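Local atomic coordinates of synaptic vesicle membrane protein VAT-1 homolog-like (Homo sapiens, PDB entry 4A27), a protein that is probably an oxidoreductase of the quinone oxidoreductase branch of the zinc-containing alcohol dehydrogenase family, though its substrate and reaction remain undefined. Residues 36-41 with 69-74; 85-90 with 109-114; 117-122 with 309-314. All coordinates share one frame; numbering follows the deposited sequence.

Contacts 1 and 2 lie in series along the chain, their centres about 9 Å apart, and belong to one mixed sheet: strand 32-42 pairs with 67-75, 67-75 with 87-91, and 87-91 with 108-110. Contact 3 comes last, its centre about 14 Å from that of contact 1 and 13 Å from that of contact 2. Its helix 117-121 packs against residues of both contacts, S69 of strand 67-75 and I111 just beyond strand 108-110. Segment 309-314 returns 187 residues later and runs into strand 313-317, which reaches the same mixed sheet through strand 337-341, so the GroES-like region is tied to the C-terminal part of the chain.

Contact 1: residues 36-41 with 69-74; sequences RVKACG and SGIVEA. With EDO (1,2-ethanediol), chain D.
R36 to A39 run antiparallel to S69 to I71, the two strand axes 4.4 Å apart at their closest and 165° between their directions, with a classic beta bulge where K38 and A39 both face S69. The carbonyl S69 O takes both bulge amides: K38 N at 2.8 Å, in the carbonyl plane, and A39 N tilted out of it. R36 and I71 form a hydrogen-bonded pair. Next to them G70 CA lies 3.2 Å from R36 O in a CA-H...O contact, and any side chain at G70 would clash with the R36 carbonyl. R36 turns its CG away from the backbone N (chi1 169°) and then bends twice, which lays NE against the carboxylate of E73. NE gives a nearly straight salt-bridge hydrogen bond to E73 OE1, 2.9 Å long, on the syn side of the carboxylate and in the guanidinium plane, although the two flat groups are turned 57° from each other. NH2 adds a weak second bond to the same oxygen, and NH1 a weak one to O2 of a 1,2-ethanediol, probably from the crystallisation liquor. A leucine in place of R36 would probably leave the E73 carboxylate without its close cationic mate, the ion pair with K34 being long and weak. K38 CE rests on I71 CD1 at 3.9 Å, while its amine reaches E343 in a salt bridge. S69 OG hydrogen-bonds F117 O. This classic-bulge pairing lies in the GroES-like beta domain of the medium-chain dehydrogenase fold.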
loop_
_atom_site.group_PDB
_atom_site.type_symbol
_atom_site.label_atom_id
_atom_site.label_comp_id
_atom_site.label_asym_id
_atom_site.label_seq_id
_atom_site.Cartn_x
_atom_site.Cartn_y
_atom_site.Cartn_z
ATOM N N ARG A 36 -23.011 26.045 -16.357
ATOM C CA ARG A 36 -23.689 25.859 -17.637
ATOM C C ARG A 36 -22.893 24.760 -18.332
ATOM O O ARG A 36 -21.746 24.988 -18.709
ATOM C CB ARG A 36 -23.670 27.177 -18.430
ATOM C CG ARG A 36 -24.105 27.107 -19.910
ATOM C CD ARG A 36 -25.567 26.753 -20.106
ATOM N NE ARG A 36 -26.390 27.933 -19.808
ATOM C CZ ARG A 36 -27.654 28.105 -20.183
ATOM N NH1 ARG A 36 -28.303 27.181 -20.889
ATOM N NH2 ARG A 36 -28.279 29.226 -19.843
ATOM N N VAL A 37 -23.504 23.587 -18.487
ATOM C CA VAL A 37 -22.785 22.378 -18.830
ATOM C C VAL A 37 -22.532 22.326 -20.308
ATOM O O VAL A 37 -23.424 22.605 -21.104
ATOM C CB VAL A 37 -23.580 21.126 -18.409
ATOM C CG1 VAL A 37 -22.925 19.788 -18.919
ATOM C CG2 VAL A 37 -23.741 21.137 -16.920
ATOM N N LYS A 38 -21.296 22.010 -20.681
ATOM C CA LYS A 38 -20.945 21.831 -22.090
ATOM C C LYS A 38 -20.737 20.349 -22.432
ATOM O O LYS A 38 -21.004 19.925 -23.552
ATOM C CB LYS A 38 -19.686 22.590 -22.404
ATOM C CG LYS A 38 -19.820 24.093 -22.242
ATOM C CD LYS A 38 -20.539 24.680 -23.437
ATOM C CE LYS A 38 -20.641 26.193 -23.385
ATOM N NZ LYS A 38 -20.852 26.675 -24.795
ATOM N N ALA A 39 -20.187 19.584 -21.483
ATOM C CA ALA A 39 -19.985 18.168 -21.707
ATOM C C ALA A 39 -20.008 17.413 -20.412
ATOM O O ALA A 39 -19.702 17.956 -19.351
ATOM C CB ALA A 39 -18.672 17.952 -22.438
ATOM N N CYS A 40 -20.317 16.125 -20.531
ATOM C CA CYS A 40 -20.401 15.204 -19.438
ATOM C C CYS A 40 -19.653 13.911 -19.770
ATOM O O CYS A 40 -19.751 13.341 -20.893
ATOM C CB CYS A 40 -21.888 14.793 -19.183
ATOM S SG CYS A 40 -23.166 16.081 -19.413
ATOM N N GLY A 41 -19.036 13.372 -18.738
ATOM C CA GLY A 41 -18.351 12.085 -18.818
ATOM C C GLY A 41 -19.308 10.917 -18.694
ATOM O O GLY A 41 -20.290 10.969 -17.936
ATOM N N SER A 69 -18.136 19.266 -17.505
ATOM C CA SER A 69 -17.358 20.505 -17.663
ATOM C C SER A 69 -18.279 21.577 -18.234
ATOM O O SER A 69 -19.283 21.287 -18.886
ATOM C CB SER A 69 -16.149 20.297 -18.581
ATOM O OG SER A 69 -16.574 19.973 -19.910
ATOM N N GLY A 70 -17.950 22.829 -17.963
ATOM C CA GLY A 70 -18.713 23.919 -18.528
ATOM C C GLY A 70 -18.254 25.286 -18.007
ATOM O O GLY A 70 -17.099 25.458 -17.595
ATOM N N ILE A 71 -19.166 26.259 -18.052
ATOM C CA ILE A 71 -18.881 27.674 -17.729
ATOM C C ILE A 71 -19.637 28.080 -16.459
ATOM O O ILE A 71 -20.826 27.768 -16.324
ATOM C CB ILE A 71 -19.265 28.587 -18.921
ATOM C CG1 ILE A 71 -18.424 28.226 -20.138
ATOM C CG2 ILE A 71 -19.057 30.074 -18.605
ATOM C CD1 ILE A 71 -18.774 29.054 -21.409
ATOM N N VAL A 72 -18.917 28.663 -15.498
ATOM C CA VAL A 72 -19.532 29.209 -14.294
ATOM C C VAL A 72 -20.466 30.335 -14.691
ATOM O O VAL A 72 -20.051 31.372 -15.253
ATOM C CB VAL A 72 -18.502 29.762 -13.283
ATOM C CG1 VAL A 72 -19.218 30.335 -12.049
ATOM C CG2 VAL A 72 -17.507 28.698 -12.888
ATOM N N GLU A 73 -21.737 30.113 -14.393
ATOM C CA GLU A 73 -22.807 31.032 -14.769
ATOM C C GLU A 73 -23.310 31.846 -13.574
ATOM O O GLU A 73 -23.883 32.899 -13.770
ATOM C CB GLU A 73 -23.945 30.240 -15.416
ATOM C CG GLU A 73 -25.146 31.051 -15.807
ATOM C CD GLU A 73 -26.035 30.326 -16.791
ATOM O OE1 GLU A 73 -25.589 30.063 -17.932
ATOM O OE2 GLU A 73 -27.177 30.000 -16.416
ATOM N N ALA A 74 -23.122 31.348 -12.348
ATOM C CA ALA A 74 -23.484 32.109 -11.139
ATOM C C ALA A 74 -22.808 31.556 -9.872
ATOM O O ALA A 74 -22.527 30.346 -9.781
ATOM C CB ALA A 74 -25.013 32.144 -10.959
HETATM C C1 EDO D . -25.831 25.523 -25.014
HETATM O O1 EDO D . -24.790 25.446 -24.018
HETATM C C2 EDO D . -27.035 24.631 -24.665
HETATM O O2 EDO D . -27.466 24.885 -23.311
#

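Contact 2: residues 85-90 with 109-114; sequences GDRVMA and YKIPDD
I111 holds CG1 between its backbone N and carbonyl carbon (chi1 63°), a turn that sends CG1 and CD1 to the guanidinium of R87 and leaves CG2 for M89. The M89 chain, extended beyond CG, passes obliquely over that methyl: CG lies 3.6 Å from I111 CG2, and SD and CE follow along it. M89 CE also touches Y109 CB, the two side chains crossing at about a right angle. R87 and I111 cross just as steeply, with R87 NH1 3.6 Å from I111 CG1. The same NH1 gives a weak bond to P112 O and a 2.9 Å bond to a water lying in the guanidinium plane. That water donates in turn to I111 O and D113 OD1, linking arginine, backbone and aspartate. NH2 of R87 binds M115 O, and F117 meets the group in a cation-pi contact, so its rotation is well constrained. Beneath the side chains, M89 and Y109 exchange two 2.9 Å backbone bonds, M89 N to Y109 O and Y109 N to M89 O, both nearly along the C=O axis, and I111 N reaches R87 O. At the loop end of the pairing, D86 OD2 and K110 NZ form a long ion pair at 3.9 Å, with D86 also bonded to E83 N. Strand 87-91 thus joins strand 108-110 in antiparallel pairing, as part of the mixed sheet of the GroES-like alcohol dehydrogenase fold.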
loop_
_atom_site.group_PDB
_atom_site.type_symbol
_atom_site.label_atom_id
_atom_site.label_comp_id
_atom_site.label_asym_id
_atom_site.label_seq_id
_atom_site.Cartn_x
_atom_site.Cartn_y
_atom_site.Cartn_z
ATOM N N GLY A 85 -18.029 33.124 -15.924
ATOM C CA GLY A 85 -17.266 32.964 -17.174
ATOM C C GLY A 85 -16.055 32.038 -17.053
ATOM O O GLY A 85 -15.455 31.708 -18.061
ATOM N N ASP A 86 -15.662 31.683 -15.825
ATOM C CA ASP A 86 -14.564 30.736 -15.596
ATOM C C ASP A 86 -14.932 29.353 -16.176
ATOM O O ASP A 86 -16.050 28.895 -16.052
ATOM C CB ASP A 86 -14.245 30.600 -14.098
ATOM C CG ASP A 86 -13.377 31.751 -13.552
ATOM O OD1 ASP A 86 -12.753 32.503 -14.340
ATOM O OD2 ASP A 86 -13.316 31.890 -12.314
ATOM N N ARG A 87 -13.992 28.752 -16.871
ATOM C CA ARG A 87 -14.199 27.455 -17.494
ATOM C C ARG A 87 -13.764 26.430 -16.491
ATOM O O ARG A 87 -12.671 26.547 -15.944
ATOM C CB ARG A 87 -13.385 27.371 -18.777
ATOM C CG ARG A 87 -13.775 28.451 -19.771
ATOM C CD ARG A 87 -12.805 28.582 -20.918
ATOM N NE ARG A 87 -12.926 27.478 -21.869
ATOM C CZ ARG A 87 -12.128 26.417 -21.956
ATOM N NH1 ARG A 87 -11.091 26.239 -21.138
ATOM N NH2 ARG A 87 -12.401 25.497 -22.863
ATOM N N VAL A 88 -14.611 25.425 -16.237
ATOM C CA VAL A 88 -14.354 24.481 -15.158
ATOM C C VAL A 88 -14.714 23.040 -15.500
ATOM O O VAL A 88 -15.458 22.771 -16.449
ATOM C CB VAL A 88 -15.132 24.902 -13.937
ATOM C CG1 VAL A 88 -14.633 26.270 -13.488
ATOM C CG2 VAL A 88 -16.667 24.908 -14.283
ATOM N N MET A 89 -14.176 22.125 -14.709
ATOM C CA MET A 89 -14.626 20.746 -14.700
ATOM C C MET A 89 -14.982 20.427 -13.270
ATOM O O MET A 89 -14.511 21.095 -12.341
ATOM C CB MET A 89 -13.529 19.813 -15.230
ATOM C CG MET A 89 -12.273 19.763 -14.387
ATOM S SD MET A 89 -10.907 18.821 -15.157
ATOM C CE MET A 89 -9.533 19.369 -14.108
ATOM N N ALA A 90 -15.811 19.412 -13.067
ATOM C CA ALA A 90 -16.399 19.261 -11.756
ATOM C C ALA A 90 -16.960 17.888 -11.551
ATOM O O ALA A 90 -17.376 17.244 -12.514
ATOM C CB ALA A 90 -17.525 20.324 -11.541
ATOM N N TYR A 109 -12.971 22.626 -10.432
ATOM C CA TYR A 109 -11.585 22.907 -10.760
ATOM C C TYR A 109 -11.536 23.693 -12.024
ATOM O O TYR A 109 -12.167 23.343 -13.009
ATOM C CB TYR A 109 -10.760 21.618 -10.927
ATOM C CG TYR A 109 -11.122 20.583 -9.915
ATOM C CD1 TYR A 109 -10.522 20.543 -8.674
ATOM C CD2 TYR A 109 -12.096 19.642 -10.199
ATOM C CE1 TYR A 109 -10.893 19.582 -7.740
ATOM C CE2 TYR A 109 -12.467 18.712 -9.285
ATOM C CZ TYR A 109 -11.897 18.693 -8.044
ATOM O OH TYR A 109 -12.268 17.704 -7.133
ATOM N N LYS A 110 -10.777 24.775 -11.983
ATOM C CA LYS A 110 -10.584 25.630 -13.129
ATOM C C LYS A 110 -9.759 24.896 -14.131
ATOM O O LYS A 110 -8.794 24.244 -13.770
ATOM C CB LYS A 110 -9.810 26.878 -12.713
ATOM C CG LYS A 110 -10.566 27.783 -11.777
ATOM C CD LYS A 110 -9.817 29.088 -11.630
ATOM C CE LYS A 110 -10.576 30.098 -10.807
ATOM N NZ LYS A 110 -9.799 31.366 -10.693
ATOM N N ILE A 111 -10.118 24.999 -15.398
ATOM C CA ILE A 111 -9.341 24.349 -16.420
ATOM C C ILE A 111 -8.495 25.361 -17.196
ATOM O O ILE A 111 -8.823 26.537 -17.300
ATOM C CB ILE A 111 -10.206 23.416 -17.349
ATOM C CG1 ILE A 111 -11.261 24.205 -18.129
ATOM C CG2 ILE A 111 -10.854 22.302 -16.508
ATOM C CD1 ILE A 111 -12.120 23.359 -19.085
ATOM N N PRO A 112 -7.380 24.898 -17.745
ATOM C CA PRO A 112 -6.585 25.767 -18.614
ATOM C C PRO A 112 -7.297 26.137 -19.911
ATOM O O PRO A 112 -8.117 25.358 -20.421
ATOM C CB PRO A 112 -5.349 24.913 -18.951
ATOM C CG PRO A 112 -5.443 23.663 -18.139
ATOM C CD PRO A 112 -6.866 23.515 -17.698
ATOM N N ASP A 113 -6.929 27.290 -20.469
ATOM C CA ASP A 113 -7.513 27.792 -21.725
ATOM C C ASP A 113 -7.278 26.838 -22.901
ATOM O O ASP A 113 -8.091 26.762 -23.814
ATOM C CB ASP A 113 -6.929 29.185 -22.067
ATOM C CG ASP A 113 -7.302 30.278 -21.032
ATOM O OD1 ASP A 113 -8.280 30.111 -20.259
ATOM O OD2 ASP A 113 -6.613 31.314 -20.994
ATOM N N ASP A 114 -6.174 26.101 -22.863
ATOM C CA ASP A 114 -5.820 25.150 -23.914
ATOM C C ASP A 114 -6.716 23.905 -23.926
ATOM O O ASP A 114 -6.731 23.176 -24.906
ATOM C CB ASP A 114 -4.372 24.676 -23.725
ATOM C CG ASP A 114 -3.362 25.638 -24.283
ATOM O OD1 ASP A 114 -3.737 26.774 -24.650
ATOM O OD2 ASP A 114 -2.176 25.248 -24.351
HETATM O O HOH W 1 -9.798 28.098 -19.323
#

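Contact 3: residues 117-122 with 309-314; sequences FSEAAA and IKPVVD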
loop_
_atom_site.group_PDB
_atom_site.type_symbol
_atom_site.label_atom_id
_atom_site.label_comp_id
_atom_site.label_asym_id
_atom_site.label_seq_id
_atom_site.Cartn_x
_atom_site.Cartn_y
_atom_site.Cartn_z
ATOM N N PHE A 117 -13.681 21.663 -23.792
ATOM C CA PHE A 117 -14.692 21.167 -22.831
ATOM C C PHE A 117 -14.824 19.648 -22.873
ATOM O O PHE A 117 -15.053 19.021 -21.829
ATOM C CB PHE A 117 -16.071 21.807 -23.047
ATOM C CG PHE A 117 -16.103 23.270 -22.715
ATOM C CD1 PHE A 117 -16.011 23.691 -21.397
ATOM C CD2 PHE A 117 -16.174 24.223 -23.718
ATOM C CE1 PHE A 117 -16.022 25.043 -21.075
ATOM C CE2 PHE A 117 -16.166 25.573 -23.407
ATOM C CZ PHE A 117 -16.093 25.979 -22.082
ATOM N N SER A 118 -14.701 19.059 -24.069
ATOM C CA SER A 118 -14.791 17.604 -24.221
ATOM C C SER A 118 -13.597 16.907 -23.534
ATOM O O SER A 118 -13.777 15.950 -22.812
ATOM C CB SER A 118 -14.922 17.178 -25.693
ATOM O OG SER A 118 -13.805 17.595 -26.439
ATOM N N GLU A 119 -12.379 17.396 -23.721
ATOM C CA GLU A 119 -11.230 16.882 -22.948
ATOM C C GLU A 119 -11.430 16.965 -21.436
ATOM O O GLU A 119 -11.019 16.052 -20.699
ATOM C CB GLU A 119 -9.975 17.692 -23.250
ATOM C CG GLU A 119 -9.110 17.157 -24.329
ATOM C CD GLU A 119 -7.810 17.957 -24.464
ATOM O OE1 GLU A 119 -7.856 19.201 -24.564
ATOM O OE2 GLU A 119 -6.745 17.337 -24.477
ATOM N N ALA A 120 -11.966 18.114 -20.980
ATOM C CA ALA A 120 -12.116 18.401 -19.576
ATOM C C ALA A 120 -13.103 17.446 -18.893
ATOM O O ALA A 120 -12.869 17.049 -17.757
ATOM C CB ALA A 120 -12.560 19.911 -19.331
ATOM N N ALA A 121 -14.172 17.076 -19.594
ATOM C CA ALA A 121 -15.167 16.132 -19.058
ATOM C C ALA A 121 -14.618 14.740 -19.084
ATOM O O ALA A 121 -15.235 13.830 -18.569
ATOM C CB ALA A 121 -16.469 16.158 -19.897
ATOM N N ALA A 122 -13.540 14.557 -19.846
ATOM C CA ALA A 122 -12.847 13.286 -19.906
ATOM C C ALA A 122 -11.768 13.136 -18.868
ATOM O O ALA A 122 -11.127 12.083 -18.805
ATOM C CB ALA A 122 -12.221 13.140 -21.269
ATOM N N ILE A 309 0.548 14.555 -20.152
ATOM C CA ILE A 309 -0.647 13.743 -20.217
ATOM C C ILE A 309 -1.714 14.454 -21.061
ATOM O O ILE A 309 -1.681 15.663 -21.212
ATOM C CB ILE A 309 -1.229 13.420 -18.813
ATOM C CG1 ILE A 309 -1.641 14.678 -18.064
ATOM C CG2 ILE A 309 -0.271 12.551 -17.921
ATOM C CD1 ILE A 309 -2.541 14.334 -16.848
ATOM N N LYS A 310 -2.666 13.678 -21.575
ATOM C CA LYS A 310 -3.726 14.163 -22.431
ATOM C C LYS A 310 -4.837 13.100 -22.508
ATOM O O LYS A 310 -4.599 11.966 -22.921
ATOM C CB LYS A 310 -3.175 14.465 -23.830
ATOM C CG LYS A 310 -4.219 14.932 -24.842
ATOM C CD LYS A 310 -3.566 15.405 -26.153
ATOM C CE LYS A 310 -4.484 16.334 -26.967
ATOM N NZ LYS A 310 -4.535 17.727 -26.422
ATOM N N PRO A 311 -6.043 13.463 -22.113
ATOM C CA PRO A 311 -7.148 12.521 -22.164
ATOM C C PRO A 311 -7.383 12.002 -23.582
ATOM O O PRO A 311 -7.224 12.735 -24.541
ATOM C CB PRO A 311 -8.334 13.329 -21.620
ATOM C CG PRO A 311 -7.784 14.581 -21.064
ATOM C CD PRO A 311 -6.430 14.787 -21.576
ATOM N N VAL A 312 -7.711 10.723 -23.690
ATOM C CA VAL A 312 -7.968 10.051 -24.965
ATOM C C VAL A 312 -9.473 9.968 -25.036
ATOM O O VAL A 312 -10.090 9.371 -24.151
ATOM C CB VAL A 312 -7.405 8.621 -25.001
ATOM C CG1 VAL A 312 -7.886 7.853 -26.270
ATOM C CG2 VAL A 312 -5.848 8.628 -24.999
ATOM N N VAL A 313 -10.063 10.627 -26.033
ATOM C CA VAL A 313 -11.509 10.710 -26.196
ATOM C C VAL A 313 -11.935 9.722 -27.289
ATOM O O VAL A 313 -11.453 9.766 -28.396
ATOM C CB VAL A 313 -11.965 12.117 -26.529
ATOM C CG1 VAL A 313 -13.492 12.148 -26.710
ATOM C CG2 VAL A 313 -11.544 13.119 -25.410
ATOM N N ASP A 314 -12.827 8.807 -26.961
ATOM C CA ASP A 314 -13.256 7.805 -27.948
ATOM C C ASP A 314 -14.272 8.381 -28.957
ATOM O O ASP A 314 -14.169 8.139 -30.163
ATOM C CB ASP A 314 -13.910 6.654 -27.221
ATOM C CG ASP A 314 -14.474 5.604 -28.177
ATOM O OD1 ASP A 314 -13.692 4.858 -28.768
ATOM O OD2 ASP A 314 -15.690 5.524 -28.324
#
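E119 and K310 meet obliquely at one edge of this contact, their charged ends brought together from a helix and from a loop. The glutamate is extended beyond CG and carries OE2 out from helix 117-121. K310 runs straight as far as CE and bends only at its last torsion (chi4 77°), which turns the amine to OE2. NZ consequently approaches OE2 from above the carboxylate plane, 37° out of it, and forms a salt-bridge hydrogen bond of 3.0 Å between K310 NZ and E119 OE2. The lysine's methylenes lie along the same oxygen, with K310 CG and CE each 3.5 Å from E119 OE2, so the chain runs alongside that oxygen. The other carboxylate oxygen, OE1, is held by the hydroxyl of Y304, and the two partners together should fix how the carboxylate is turned.

Next to the ion pair the contact becomes apolar. P311 sets its ring against the 117-122 segment, CG 3.6 Å from the carbonyl E119 O and CB 3.9 Å from A122 CB. V313, two residues on, presents the branch CG2, which lies anti to its carbonyl carbon and meets the same A122 methyl at 4.2 Å. A122 CB is therefore touched by both P311 and V313, while F123 adds to the packing on P311 and K337 to that on A122. With the proline and valine packed beside it, the ion pair joins the helix that follows strand 108-110 to the loop leading into strand 313-317.

The chemistry is that of a buried acid beside an exposed base. E119 is buried, and each of its carboxylate oxygens has a partner, OE2 in K310 and OE1 in Y304. The nearby positive charge of K310 would be expected to favour the ionised form of this glutamate.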